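Local coordinates for interleukin-20 receptor subunit beta (PDB 6DF3), which pairs with IL20RA to form a receptor for interleukins 19, 20 and 24, or with IL22RA1 to form one for interleukins 20 and 24, at residues 21-26 against 30-35; 78-81 against 87-90; 133-138 against 143-148; 108-113 against 119-124; 9-14 against 95-100. The protein carries 1 engineered substitution. One frame throughout, in Å; residues are numbered along the deposited sequence.

Contact 1 (21-26 against 30-35)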
# COMPACT_ATOMS: atom_id res chain seq x y z
N SER C 21 35.17 6.10 1.23
CA SER C 21 36.36 6.15 2.08
C SER C 21 36.27 7.39 2.99
O SER C 21 35.82 8.43 2.55
CB SER C 21 37.65 6.29 1.27
OG SER C 21 37.68 5.36 0.24
N PRO C 22 36.73 7.27 4.24
CA PRO C 22 36.64 8.42 5.10
C PRO C 22 37.61 9.52 4.70
O PRO C 22 38.71 9.24 4.25
CB PRO C 22 37.04 7.85 6.47
CG PRO C 22 37.92 6.70 6.15
CD PRO C 22 37.26 6.09 4.96
N VAL C 23 37.19 10.75 4.89
CA VAL C 23 38.04 11.89 4.64
C VAL C 23 38.93 12.10 5.86
O VAL C 23 38.44 12.08 6.99
CB VAL C 23 37.21 13.14 4.34
CG1 VAL C 23 38.08 14.39 4.33
CG2 VAL C 23 36.50 12.92 3.02
N ILE C 24 40.21 12.33 5.59
CA ILE C 24 41.24 12.39 6.62
C ILE C 24 41.22 13.78 7.25
O ILE C 24 41.25 14.80 6.54
CB ILE C 24 42.65 12.01 6.05
CG1 ILE C 24 43.48 11.30 7.13
CG2 ILE C 24 43.44 13.20 5.46
CD1 ILE C 24 42.91 9.92 7.48
N ALA C 25 41.18 13.83 8.58
CA ALA C 25 41.13 15.10 9.31
C ALA C 25 41.64 14.97 10.74
O ALA C 25 40.89 15.19 11.70
CB ALA C 25 39.70 15.64 9.29
N PRO C 26 42.94 14.62 10.89
CA PRO C 26 43.47 14.51 12.26
C PRO C 26 43.19 15.81 13.02
O PRO C 26 43.38 16.88 12.45
CB PRO C 26 44.97 14.24 12.04
CG PRO C 26 45.05 13.65 10.66
CD PRO C 26 44.01 14.41 9.89
N VAL C 30 34.89 14.14 11.38
CA VAL C 30 34.22 14.55 10.16
C VAL C 30 32.79 14.01 10.14
O VAL C 30 32.53 12.85 10.55
CB VAL C 30 35.00 14.09 8.91
CG1 VAL C 30 34.20 14.37 7.62
CG2 VAL C 30 36.37 14.78 8.90
N TYR C 31 31.88 14.88 9.68
CA TYR C 31 30.49 14.49 9.39
C TYR C 31 30.20 14.45 7.88
O TYR C 31 30.89 15.09 7.08
CB TYR C 31 29.54 15.43 10.16
CG TYR C 31 29.57 15.22 11.70
CD1 TYR C 31 29.24 13.95 12.26
CD2 TYR C 31 29.88 16.27 12.59
CE1 TYR C 31 29.26 13.74 13.64
CE2 TYR C 31 29.90 16.06 13.99
CZ TYR C 31 29.58 14.79 14.49
OH TYR C 31 29.56 14.52 15.83
N TYR C 32 29.20 13.69 7.48
CA TYR C 32 28.89 13.54 6.06
C TYR C 32 27.42 13.87 5.81
O TYR C 32 26.60 13.60 6.67
CB TYR C 32 29.18 12.08 5.61
CG TYR C 32 30.60 11.68 5.82
CD1 TYR C 32 31.59 12.14 4.97
CD2 TYR C 32 30.98 10.88 6.91
CE1 TYR C 32 32.92 11.83 5.17
CE2 TYR C 32 32.32 10.53 7.11
CZ TYR C 32 33.29 11.03 6.23
OH TYR C 32 34.62 10.76 6.40
N SER C 33 27.08 14.37 4.63
CA SER C 33 25.64 14.54 4.22
C SER C 33 25.42 13.86 2.90
O SER C 33 26.25 13.99 1.99
CB SER C 33 25.24 16.01 4.11
OG SER C 33 25.63 16.67 5.31
N VAL C 34 24.33 13.11 2.81
CA VAL C 34 23.96 12.44 1.58
C VAL C 34 22.69 13.02 0.93
O VAL C 34 21.73 13.27 1.62
CB VAL C 34 23.74 10.96 1.82
CG1 VAL C 34 23.34 10.28 0.53
CG2 VAL C 34 24.99 10.36 2.43
N GLU C 35 22.70 13.19 -0.40
CA GLU C 35 21.49 13.57 -1.13
C GLU C 35 21.29 12.67 -2.34
O GLU C 35 22.24 12.03 -2.76
CB GLU C 35 21.61 15.00 -1.58
CG GLU C 35 21.61 15.93 -0.39
CD GLU C 35 21.66 17.39 -0.81
OE1 GLU C 35 21.98 17.68 -1.99
OE2 GLU C 35 21.40 18.26 0.07
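Y32 OH accepts the backbone N-H of V23, with V23 N 3.0 Å from Y32 OH and an angle of 159° at the hydrogen. The bond ties a loop to a strand inside the first fibronectin type III domain: residues 21-26 belong to the crossing from strand 15-19, in the three-stranded sheet, to strand 31-37 in the four-stranded one, and the tyrosine reaches back to the start of that crossing. V23 N arrives at the edge of the phenol, near the ring plane. P22 sits beside it, its CA 3.4 Å from Y32 OH. The aromatic side chain stands away from its own carbonyl carbon (chi1 -59°), which carries the ring out to the loop. V23 lies close by, CG2 to Y32 CE1 4.3 Å, and is itself backed by P2, while W20 meets the Y32 ring edge to face and A81 packs on it from strand 74-83. A phenylalanine here would probably leave V23 N without its acceptor and the loop less firmly tied to the strand. The second meeting point, at the far end of the loop, rests mainly on methyl groups. A25 and V30 point toward each other's segment, and each also touches strand 74-83, A25 on L83 and V30 on A81. V30 holds its CG2 branch opposite the carbonyl carbon, 3.9 Å from V23 O. That same methyl makes the tightest carbon contact of the pair, V30 CG2 lying 3.5 Å from A25 CB.

Contact 2 (78-81 against 87-90)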
# COMPACT_ATOMS: atom_id res chain seq x y z
N ARG C 78 24.80 11.49 -4.02
CA ARG C 78 26.00 12.24 -3.79
C ARG C 78 26.24 12.49 -2.32
O ARG C 78 25.32 12.56 -1.52
CB ARG C 78 25.93 13.56 -4.52
CG ARG C 78 24.85 14.49 -4.06
CD ARG C 78 24.91 15.82 -4.83
NE ARG C 78 24.07 16.82 -4.22
CZ ARG C 78 23.90 18.04 -4.72
NH1 ARG C 78 24.53 18.43 -5.80
NH2 ARG C 78 23.09 18.87 -4.11
N VAL C 79 27.48 12.67 -1.96
CA VAL C 79 27.84 12.81 -0.55
C VAL C 79 28.89 13.88 -0.35
O VAL C 79 29.72 14.10 -1.22
CB VAL C 79 28.34 11.48 0.01
CG1 VAL C 79 29.62 11.06 -0.70
CG2 VAL C 79 28.56 11.56 1.53
N ARG C 80 28.85 14.57 0.77
CA ARG C 80 29.92 15.52 1.06
C ARG C 80 30.28 15.48 2.52
O ARG C 80 29.54 14.94 3.34
CB ARG C 80 29.52 16.93 0.64
CG ARG C 80 28.52 17.64 1.57
CD ARG C 80 28.22 19.07 1.13
NE ARG C 80 27.04 19.54 1.85
CZ ARG C 80 26.42 20.71 1.64
NH1 ARG C 80 26.88 21.58 0.76
NH2 ARG C 80 25.33 20.99 2.35
N ALA C 81 31.42 16.07 2.84
CA ALA C 81 31.91 16.08 4.18
C ALA C 81 31.85 17.50 4.72
O ALA C 81 32.03 18.44 3.97
CB ALA C 81 33.33 15.57 4.20
N THR C 87 32.77 22.84 4.15
CA THR C 87 32.17 21.73 3.43
C THR C 87 33.10 21.38 2.28
O THR C 87 33.65 22.26 1.63
CB THR C 87 30.85 22.12 2.73
OG1 THR C 87 30.83 23.53 2.52
CG2 THR C 87 29.65 21.76 3.53
N SER C 88 33.23 20.08 2.00
CA SER C 88 33.88 19.63 0.75
C SER C 88 32.97 19.90 -0.46
O SER C 88 31.85 20.32 -0.32
CB SER C 88 34.15 18.14 0.83
OG SER C 88 32.92 17.40 0.94
N ALA C 89 33.46 19.64 -1.66
CA ALA C 89 32.63 19.66 -2.83
C ALA C 89 31.76 18.36 -2.78
O ALA C 89 31.99 17.48 -1.94
CB ALA C 89 33.51 19.72 -4.07
N TRP C 90 30.73 18.25 -3.62
CA TRP C 90 29.92 17.02 -3.66
C TRP C 90 30.65 15.95 -4.45
O TRP C 90 31.26 16.26 -5.46
CB TRP C 90 28.57 17.25 -4.32
CG TRP C 90 27.61 18.05 -3.53
CD1 TRP C 90 27.28 19.37 -3.74
CD2 TRP C 90 26.83 17.61 -2.38
NE1 TRP C 90 26.36 19.76 -2.81
CE2 TRP C 90 26.04 18.70 -1.99
CE3 TRP C 90 26.74 16.41 -1.68
CZ2 TRP C 90 25.17 18.64 -0.90
CZ3 TRP C 90 25.86 16.34 -0.58
CH2 TRP C 90 25.12 17.47 -0.19
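W90 is clamped between R78 and R80, the tight part of this F-G hairpin contact in the first fibronectin type III domain, where strand 74-83 runs against strand 86-98. The guanidinium of R78 lies flat on one face of the indole, planes 5° apart, with R78 CZ 3.5 Å from the centroid of the W90 five-membered ring: a stack and a cation-pi contact at once. Over the opposite face runs the aliphatic part of R80, whose CD makes a CH-pi contact 3.6 Å from the centroid of the W90 six-membered ring; the R80 guanidinium follows over the rim of the indole, NE 3.4 Å from W90 CZ2. Both arginines leave the strand between backbone N and carbonyl carbon (chi1 64° and 75°) and then extend fully, one on each face of the indole. R78 is held further by a salt bridge to E35 and a cation-pi contact with W49. S88 makes the polar part of the tight region: its OG takes the A81 N-H at 2.8 Å in an almost straight bond and passes its own hydrogen to A89 O, so a side chain stands in for a strand carbonyl, while S88 N returns a bond to A81 O. The packing thins toward solvent. A89 turns its methyl away from strand 74-83, and exposed T87 offers one branch to the other face of the R80 guanidinium, T87 CG2 lying 3.8 Å from R80 NE.

Contact 3 (133-138 against 143-148)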
# COMPACT_ATOMS: atom_id res chain seq x y z
N VAL C 133 8.18 -22.20 -0.79
CA VAL C 133 8.72 -23.38 -0.11
C VAL C 133 8.30 -24.58 -0.92
O VAL C 133 7.11 -24.77 -1.16
CB VAL C 133 8.25 -23.49 1.36
CG1 VAL C 133 8.93 -24.65 2.07
CG2 VAL C 133 8.56 -22.19 2.10
N ALA C 134 9.28 -25.34 -1.38
CA ALA C 134 9.04 -26.60 -2.09
C ALA C 134 9.27 -27.68 -1.09
O ALA C 134 10.25 -27.63 -0.32
CB ALA C 134 9.98 -26.78 -3.27
N TYR C 135 8.32 -28.63 -1.06
CA TYR C 135 8.47 -29.83 -0.27
C TYR C 135 7.85 -31.08 -0.93
O TYR C 135 6.90 -30.99 -1.72
CB TYR C 135 7.91 -29.61 1.15
CG TYR C 135 6.41 -29.37 1.29
CD1 TYR C 135 5.46 -30.43 1.45
CD2 TYR C 135 5.94 -28.08 1.33
CE1 TYR C 135 4.10 -30.14 1.59
CE2 TYR C 135 4.61 -27.79 1.48
CZ TYR C 135 3.70 -28.78 1.62
OH TYR C 135 2.43 -28.27 1.77
N TRP C 136 8.41 -32.23 -0.56
CA TRP C 136 8.07 -33.51 -1.18
C TRP C 136 8.42 -34.68 -0.25
O TRP C 136 9.30 -34.57 0.62
CB TRP C 136 8.78 -33.67 -2.54
CG TRP C 136 10.32 -33.75 -2.48
CD1 TRP C 136 11.09 -34.88 -2.31
CD2 TRP C 136 11.25 -32.65 -2.60
NE1 TRP C 136 12.43 -34.55 -2.31
CE2 TRP C 136 12.55 -33.20 -2.49
CE3 TRP C 136 11.10 -31.27 -2.79
CZ2 TRP C 136 13.69 -32.41 -2.55
CZ3 TRP C 136 12.24 -30.47 -2.85
CH2 TRP C 136 13.53 -31.05 -2.73
N ARG C 137 7.70 -35.78 -0.44
CA ARG C 137 8.06 -37.04 0.18
C ARG C 137 9.24 -37.58 -0.64
O ARG C 137 9.14 -37.62 -1.86
CB ARG C 137 6.85 -37.96 0.10
CG ARG C 137 6.92 -39.19 0.98
CD ARG C 137 5.66 -40.01 0.81
NE ARG C 137 5.77 -41.29 1.48
CZ ARG C 137 5.59 -41.51 2.78
NH1 ARG C 137 5.28 -40.52 3.61
NH2 ARG C 137 5.72 -42.76 3.25
N ARG C 138 10.33 -37.99 0.01
CA ARG C 138 11.53 -38.46 -0.72
C ARG C 138 11.47 -39.95 -1.17
O ARG C 138 12.11 -40.85 -0.58
CB ARG C 138 12.81 -38.17 0.08
CG ARG C 138 14.10 -38.30 -0.74
CD ARG C 138 15.10 -39.26 -0.09
NE ARG C 138 15.93 -38.55 0.88
CZ ARG C 138 16.36 -39.02 2.06
NH1 ARG C 138 16.03 -40.22 2.51
NH2 ARG C 138 17.11 -38.23 2.82
N GLU C 143 5.14 -35.71 -6.08
CA GLU C 143 5.64 -34.56 -6.82
C GLU C 143 5.59 -33.36 -5.92
O GLU C 143 4.64 -33.20 -5.16
CB GLU C 143 4.81 -34.34 -8.07
CG GLU C 143 4.94 -35.51 -9.04
CD GLU C 143 3.98 -35.42 -10.21
OE1 GLU C 143 3.59 -34.29 -10.55
OE2 GLU C 143 3.64 -36.48 -10.79
N GLU C 144 6.62 -32.53 -6.01
CA GLU C 144 6.87 -31.49 -5.01
C GLU C 144 5.80 -30.41 -5.01
O GLU C 144 5.51 -29.80 -6.04
CB GLU C 144 8.30 -30.89 -5.13
CG GLU C 144 8.60 -29.87 -6.25
CD GLU C 144 10.10 -29.53 -6.36
OE1 GLU C 144 10.93 -30.45 -6.64
OE2 GLU C 144 10.46 -28.34 -6.17
N HIS C 145 5.21 -30.20 -3.83
CA HIS C 145 4.22 -29.12 -3.65
C HIS C 145 4.93 -27.80 -3.32
O HIS C 145 6.15 -27.73 -3.22
CB HIS C 145 3.20 -29.50 -2.57
CG HIS C 145 2.66 -30.88 -2.72
ND1 HIS C 145 3.11 -31.93 -1.96
CD2 HIS C 145 1.75 -31.39 -3.58
CE1 HIS C 145 2.47 -33.04 -2.32
NE2 HIS C 145 1.64 -32.74 -3.30
N VAL C 146 4.12 -26.75 -3.17
CA VAL C 146 4.61 -25.39 -3.01
C VAL C 146 3.65 -24.61 -2.11
O VAL C 146 2.53 -24.32 -2.53
CB VAL C 146 4.77 -24.72 -4.41
CG1 VAL C 146 4.68 -23.20 -4.34
CG2 VAL C 146 6.07 -25.17 -5.07
N LYS C 147 4.09 -24.28 -0.89
CA LYS C 147 3.38 -23.32 -0.01
C LYS C 147 4.05 -21.94 0.01
O LYS C 147 5.20 -21.79 0.44
CB LYS C 147 3.26 -23.87 1.41
CG LYS C 147 2.25 -23.12 2.29
CD LYS C 147 2.01 -23.80 3.63
CE LYS C 147 0.51 -24.00 3.92
NZ LYS C 147 -0.26 -22.71 3.99
N MET C 148 3.32 -20.93 -0.43
CA MET C 148 3.70 -19.53 -0.28
C MET C 148 3.53 -19.16 1.18
O MET C 148 2.42 -19.37 1.74
CB MET C 148 2.82 -18.60 -1.12
CG MET C 148 2.85 -18.88 -2.61
SD MET C 148 4.49 -18.80 -3.37
CE MET C 148 4.03 -18.73 -5.12
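This is an antiparallel hairpin contact in the second fibronectin type III domain, joining strand 130-137 to strand 145-149 at the rim of the four-stranded sheet; Y135 and H145 form a hydrogen-bonded pair. H145 N reaches Y135 O at 2.8 Å and Y135 N reaches H145 O at 3.2 Å. A134 and V146 follow as a non-hydrogen-bonded pair. On the side facing strand 156-160, Y135 carries the contact: its ring takes H145 CB over one face and K147 CB near its plane at the edge, while L158 of strand 156-160 and V169 of the adjacent strand 167-175 pack on it. A chi1 of 65° places the ring between backbone N and carbonyl carbon, leaning toward the neighbouring strand. Its plane and that of the imidazole stand at 55°. The other side of the hairpin is made by W136 and exposed E144, which run alongside each other in the same direction, E144 CB 3.7 Å from W136 CE3. The carboxylate ends with OE2 3.3 Å from A134 CB, and E144 also touches K170. K147 sends its NZ away from the hairpin to hydrogen-bond the backbone of another protein chain, linking this edge strand to the assembly. H145 ND1, buried here 4.1 Å from Y135 CE1, has no polar partner in the model.

Contact 4 (108-113 against 119-124)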
# COMPACT_ATOMS: atom_id res chain seq x y z
N GLY C 108 17.70 -18.08 5.06
CA GLY C 108 17.91 -18.95 6.23
C GLY C 108 16.57 -19.55 6.67
O GLY C 108 15.49 -19.07 6.28
N MET C 109 16.62 -20.59 7.48
CA MET C 109 15.54 -21.57 7.48
C MET C 109 15.82 -22.60 8.52
O MET C 109 16.89 -23.16 8.52
CB MET C 109 15.47 -22.29 6.12
CG MET C 109 14.49 -23.45 6.07
SD MET C 109 14.98 -24.84 5.03
CE MET C 109 14.42 -24.23 3.44
N GLU C 110 14.83 -22.88 9.35
CA GLU C 110 14.93 -23.88 10.39
C GLU C 110 13.76 -24.88 10.33
O GLU C 110 12.59 -24.48 10.46
CB GLU C 110 14.97 -23.15 11.72
CG GLU C 110 15.32 -24.03 12.90
CD GLU C 110 14.89 -23.42 14.22
OE1 GLU C 110 14.59 -24.20 15.17
OE2 GLU C 110 14.83 -22.16 14.28
N ILE C 111 14.06 -26.17 10.17
CA ILE C 111 13.05 -27.22 10.17
C ILE C 111 12.94 -27.81 11.56
O ILE C 111 13.92 -27.92 12.29
CB ILE C 111 13.36 -28.34 9.16
CG1 ILE C 111 13.54 -27.78 7.76
CG2 ILE C 111 12.25 -29.40 9.13
CD1 ILE C 111 12.47 -26.82 7.29
N THR C 112 11.72 -28.22 11.89
CA THR C 112 11.40 -28.70 13.20
C THR C 112 10.23 -29.70 13.00
O THR C 112 9.62 -29.74 11.91
CB THR C 112 11.13 -27.47 14.11
OG1 THR C 112 10.50 -27.86 15.33
CG2 THR C 112 10.25 -26.44 13.44
N LYS C 113 9.96 -30.55 13.99
CA LYS C 113 8.79 -31.46 13.93
C LYS C 113 8.22 -31.82 15.29
O LYS C 113 8.88 -32.46 16.11
CB LYS C 113 9.10 -32.75 13.15
CG LYS C 113 10.44 -33.38 13.45
CD LYS C 113 10.50 -34.78 12.84
CE LYS C 113 11.92 -35.26 12.59
NZ LYS C 113 12.52 -35.96 13.76
N VAL C 119 7.22 -28.63 10.29
CA VAL C 119 7.14 -27.15 10.42
C VAL C 119 8.43 -26.42 10.00
O VAL C 119 9.54 -26.95 10.18
CB VAL C 119 6.62 -26.71 11.84
CG1 VAL C 119 7.18 -27.55 12.97
CG2 VAL C 119 6.79 -25.24 12.13
N ILE C 120 8.25 -25.23 9.41
CA ILE C 120 9.30 -24.41 8.87
C ILE C 120 9.21 -23.04 9.55
O ILE C 120 8.12 -22.56 9.93
CB ILE C 120 9.21 -24.33 7.32
CG1 ILE C 120 10.53 -23.82 6.73
CG2 ILE C 120 8.06 -23.44 6.84
CD1 ILE C 120 10.59 -23.76 5.21
N GLU C 121 10.38 -22.43 9.75
CA GLU C 121 10.50 -21.04 10.21
C GLU C 121 11.55 -20.35 9.35
O GLU C 121 12.73 -20.66 9.44
CB GLU C 121 10.91 -21.03 11.68
CG GLU C 121 11.21 -19.65 12.24
CD GLU C 121 11.10 -19.61 13.76
OE1 GLU C 121 11.18 -20.67 14.42
OE2 GLU C 121 10.92 -18.49 14.31
N LEU C 122 11.12 -19.43 8.50
CA LEU C 122 12.04 -18.70 7.68
C LEU C 122 12.61 -17.55 8.47
O LEU C 122 12.25 -17.32 9.64
CB LEU C 122 11.40 -18.25 6.36
CG LEU C 122 11.02 -19.51 5.55
CD1 LEU C 122 9.61 -19.49 4.94
CD2 LEU C 122 12.07 -19.75 4.50
N GLU C 123 13.60 -16.93 7.84
CA GLU C 123 14.28 -15.78 8.37
C GLU C 123 13.46 -14.56 7.94
O GLU C 123 13.00 -14.49 6.80
CB GLU C 123 15.68 -15.75 7.77
CG GLU C 123 16.64 -14.77 8.42
CD GLU C 123 17.96 -14.67 7.67
OE1 GLU C 123 17.93 -14.41 6.43
OE2 GLU C 123 19.02 -14.88 8.34
N ASP C 124 13.26 -13.63 8.85
CA ASP C 124 12.48 -12.40 8.57
C ASP C 124 13.17 -11.39 7.65
O ASP C 124 13.73 -10.44 8.13
CB ASP C 124 12.16 -11.72 9.89
CG ASP C 124 11.13 -10.59 9.76
OD1 ASP C 124 11.02 -9.91 8.69
OD2 ASP C 124 10.45 -10.35 10.78
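V119 loses the most surface to the opposite strand, and its closest partner is T112. The two form a hydrogen-bonded pair, V119 N giving to T112 O at 3.1 Å and T112 N to V119 O at 3.0 Å. Because T112 turns OG1 opposite its backbone N (chi1 166°), its methyl faces the valine, and T112 CG2 to V119 CG1 is a tight 3.3 Å. V119 also packs on P155 and on an aromatic side chain of another protein chain. At the other end of this hairpin, strands 109-114 and 117-122 of the second fibronectin type III domain, G108 is covered by E123: its carbonyl receives a weak bond from E123 N, and E123 CB lies 3.6 Å from G108 O. E121 is the third residue, paired with E110 through two backbone bonds. Across the sheet from these, I120 faces the four-stranded sheet, with I111 CD1 3.6 Å from I120 CG1 and M109 CG 4.0 Å from I120 CD1; V133 of the other sheet closes over I120. Both glutamates extend from the same side of the sheet as V119 and T112, their carboxylates side by side with planes 15° apart and E110 OE2 3.9 Å from E121 OE1. Such neighbours would probably repel each other when both are charged, which may raise the proton affinity of one carboxylate.

Contact 5 (9-14 against 95-100). Engineered in segment 95-100: Q100 (natural residue Asn).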
# COMPACT_ATOMS: atom_id res chain seq x y z
N VAL C 9 27.50 1.46 -3.69
CA VAL C 9 26.35 0.95 -2.98
C VAL C 9 26.48 -0.57 -2.82
O VAL C 9 26.54 -1.27 -3.79
CB VAL C 9 25.02 1.29 -3.71
CG1 VAL C 9 23.83 0.75 -2.92
CG2 VAL C 9 24.85 2.81 -3.87
N LEU C 10 26.47 -1.07 -1.59
CA LEU C 10 26.22 -2.45 -1.27
C LEU C 10 24.72 -2.66 -0.95
O LEU C 10 24.22 -2.14 0.05
CB LEU C 10 27.06 -2.86 -0.06
CG LEU C 10 26.87 -4.28 0.48
CD1 LEU C 10 27.34 -5.25 -0.60
CD2 LEU C 10 27.69 -4.45 1.76
N SER C 11 24.05 -3.42 -1.80
CA SER C 11 22.66 -3.68 -1.65
C SER C 11 22.47 -5.16 -1.52
O SER C 11 22.66 -5.89 -2.49
CB SER C 11 21.82 -3.13 -2.81
OG SER C 11 20.45 -3.60 -2.74
N THR C 12 21.99 -5.55 -0.34
CA THR C 12 21.79 -6.90 0.11
C THR C 12 20.33 -7.06 0.57
O THR C 12 19.91 -6.33 1.50
CB THR C 12 22.67 -7.16 1.35
OG1 THR C 12 24.02 -6.97 0.99
CG2 THR C 12 22.52 -8.57 1.74
N ASN C 13 19.62 -8.02 -0.02
CA ASN C 13 18.18 -8.32 0.32
C ASN C 13 17.32 -7.03 0.52
O ASN C 13 16.74 -6.79 1.60
CB ASN C 13 18.15 -9.21 1.55
CG ASN C 13 18.56 -10.62 1.23
OD1 ASN C 13 18.39 -11.10 0.10
ND2 ASN C 13 19.14 -11.28 2.20
N MET C 14 17.35 -6.15 -0.47
CA MET C 14 16.63 -4.83 -0.44
C MET C 14 17.02 -3.87 0.63
O MET C 14 16.34 -2.88 0.82
CB MET C 14 15.11 -5.02 -0.45
CG MET C 14 14.65 -5.74 -1.69
SD MET C 14 14.78 -4.79 -3.29
CE MET C 14 13.33 -3.73 -3.11
N HIS C 95 28.15 5.17 -11.10
CA HIS C 95 27.05 4.48 -11.75
C HIS C 95 25.81 4.52 -10.91
O HIS C 95 25.79 4.04 -9.78
CB HIS C 95 27.46 3.04 -12.07
CG HIS C 95 28.63 2.98 -13.01
ND1 HIS C 95 29.89 2.56 -12.63
CD2 HIS C 95 28.75 3.40 -14.30
CE1 HIS C 95 30.72 2.66 -13.65
NE2 HIS C 95 30.05 3.16 -14.68
N PRO C 96 24.75 5.12 -11.44
CA PRO C 96 23.48 5.25 -10.78
C PRO C 96 22.99 3.89 -10.24
O PRO C 96 23.20 2.88 -10.85
CB PRO C 96 22.58 5.67 -11.95
CG PRO C 96 23.46 6.50 -12.79
CD PRO C 96 24.71 5.70 -12.80
N PHE C 97 22.40 3.87 -9.07
CA PHE C 97 21.94 2.63 -8.45
C PHE C 97 20.41 2.35 -8.70
O PHE C 97 19.54 3.22 -8.46
CB PHE C 97 22.10 2.74 -6.93
CG PHE C 97 21.65 1.51 -6.21
CD1 PHE C 97 22.39 0.33 -6.33
CD2 PHE C 97 20.44 1.51 -5.49
CE1 PHE C 97 21.94 -0.83 -5.72
CE2 PHE C 97 20.00 0.37 -4.86
CZ PHE C 97 20.73 -0.81 -4.98
N ASN C 98 20.12 1.11 -9.08
CA ASN C 98 18.83 0.59 -9.31
C ASN C 98 18.64 -0.62 -8.38
O ASN C 98 19.33 -1.66 -8.53
CB ASN C 98 18.67 0.17 -10.78
CG ASN C 98 17.19 -0.16 -11.15
OD1 ASN C 98 16.43 -0.71 -10.33
ND2 ASN C 98 16.78 0.19 -12.36
N ARG C 99 17.61 -0.57 -7.53
CA ARG C 99 17.36 -1.69 -6.63
C ARG C 99 17.04 -3.02 -7.34
O ARG C 99 17.05 -4.00 -6.69
CB ARG C 99 16.30 -1.36 -5.60
CG ARG C 99 14.87 -1.28 -6.17
CD ARG C 99 13.93 -0.62 -5.16
NE ARG C 99 12.57 -0.64 -5.68
CZ ARG C 99 11.50 -0.29 -4.99
NH1 ARG C 99 11.58 0.01 -3.71
NH2 ARG C 99 10.33 -0.29 -5.61
N GLN C 100 16.70 -3.02 -8.63
CA GLN C 100 16.59 -4.24 -9.45
C GLN C 100 17.88 -5.11 -9.30
O GLN C 100 17.86 -6.27 -9.43
CB GLN C 100 16.36 -3.79 -10.90
CG GLN C 100 16.23 -4.86 -12.00
CD GLN C 100 14.82 -5.43 -12.06
OE1 GLN C 100 13.83 -4.67 -12.06
NE2 GLN C 100 14.70 -6.76 -12.11
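The F97 ring carries V9 on one face: V9 CG1 stands 3.8 Å from the F97 ring centroid, 15° off the normal, in a CH-pi contact set a little toward the rim. S11 comes in obliquely at the far end of the ring, S11 CB 3.4 Å from F97 CZ, and the imidazole of H16 meets the same ring with planes at about 55°. The guanidinium of R99, the other flat group, is approached obliquely by the methyl of M14, while M14 CE lies 3.8 Å from R99 CD. A chi1 of 180°, CG opposite the backbone N, sends the F97 ring straight across toward strand 8-12. The contact thus closes the first fibronectin type III domain, its first strand, in the three-stranded sheet, packing on the end of its last, in the four-stranded one; L77 and L18 border V9 from either sheet. With F97 cut back to an alanine, V9 and S11 would probably face a gap and the H16 ring lose its aromatic neighbour. S11 keeps its polar end occupied, OG bonding T102 and H16. N13 and M14 both take left-handed backbone conformations in the turn after strand 8-12, and M14 then folds back with bends at chi2 and chi3 to reach R99, whose NE hydrogen-bonds T72 OG1. Beyond F97 the chain makes an Asx turn: N98 OD1 accepts from the backbone N of Q100, an engineered residue, at 2.9 Å.

In the fold
Contacts 1, 2 and 5 belong to the first fibronectin type III domain, contacts 3 and 4 to the second, both in this type II cytokine receptor's predicted extracellular part. Contacts 1 and 2 share the four-stranded sheet and touch, E35 OE1 2.7 Å from R78 NH2 in a salt bridge. Contact 5 encloses both in sequence, centres about 22 and 21 Å away, and lies near the domain junction, nearest atoms about 5 Å from contact 4. Contacts 3 and 4 meet across the second sandwich, V133 CG1 3.7 Å from I120 CD1. Each reaches another protein chain; contacts 1 and 2, which none touches, lie about 50 and 52 Å from contact 3 between centres.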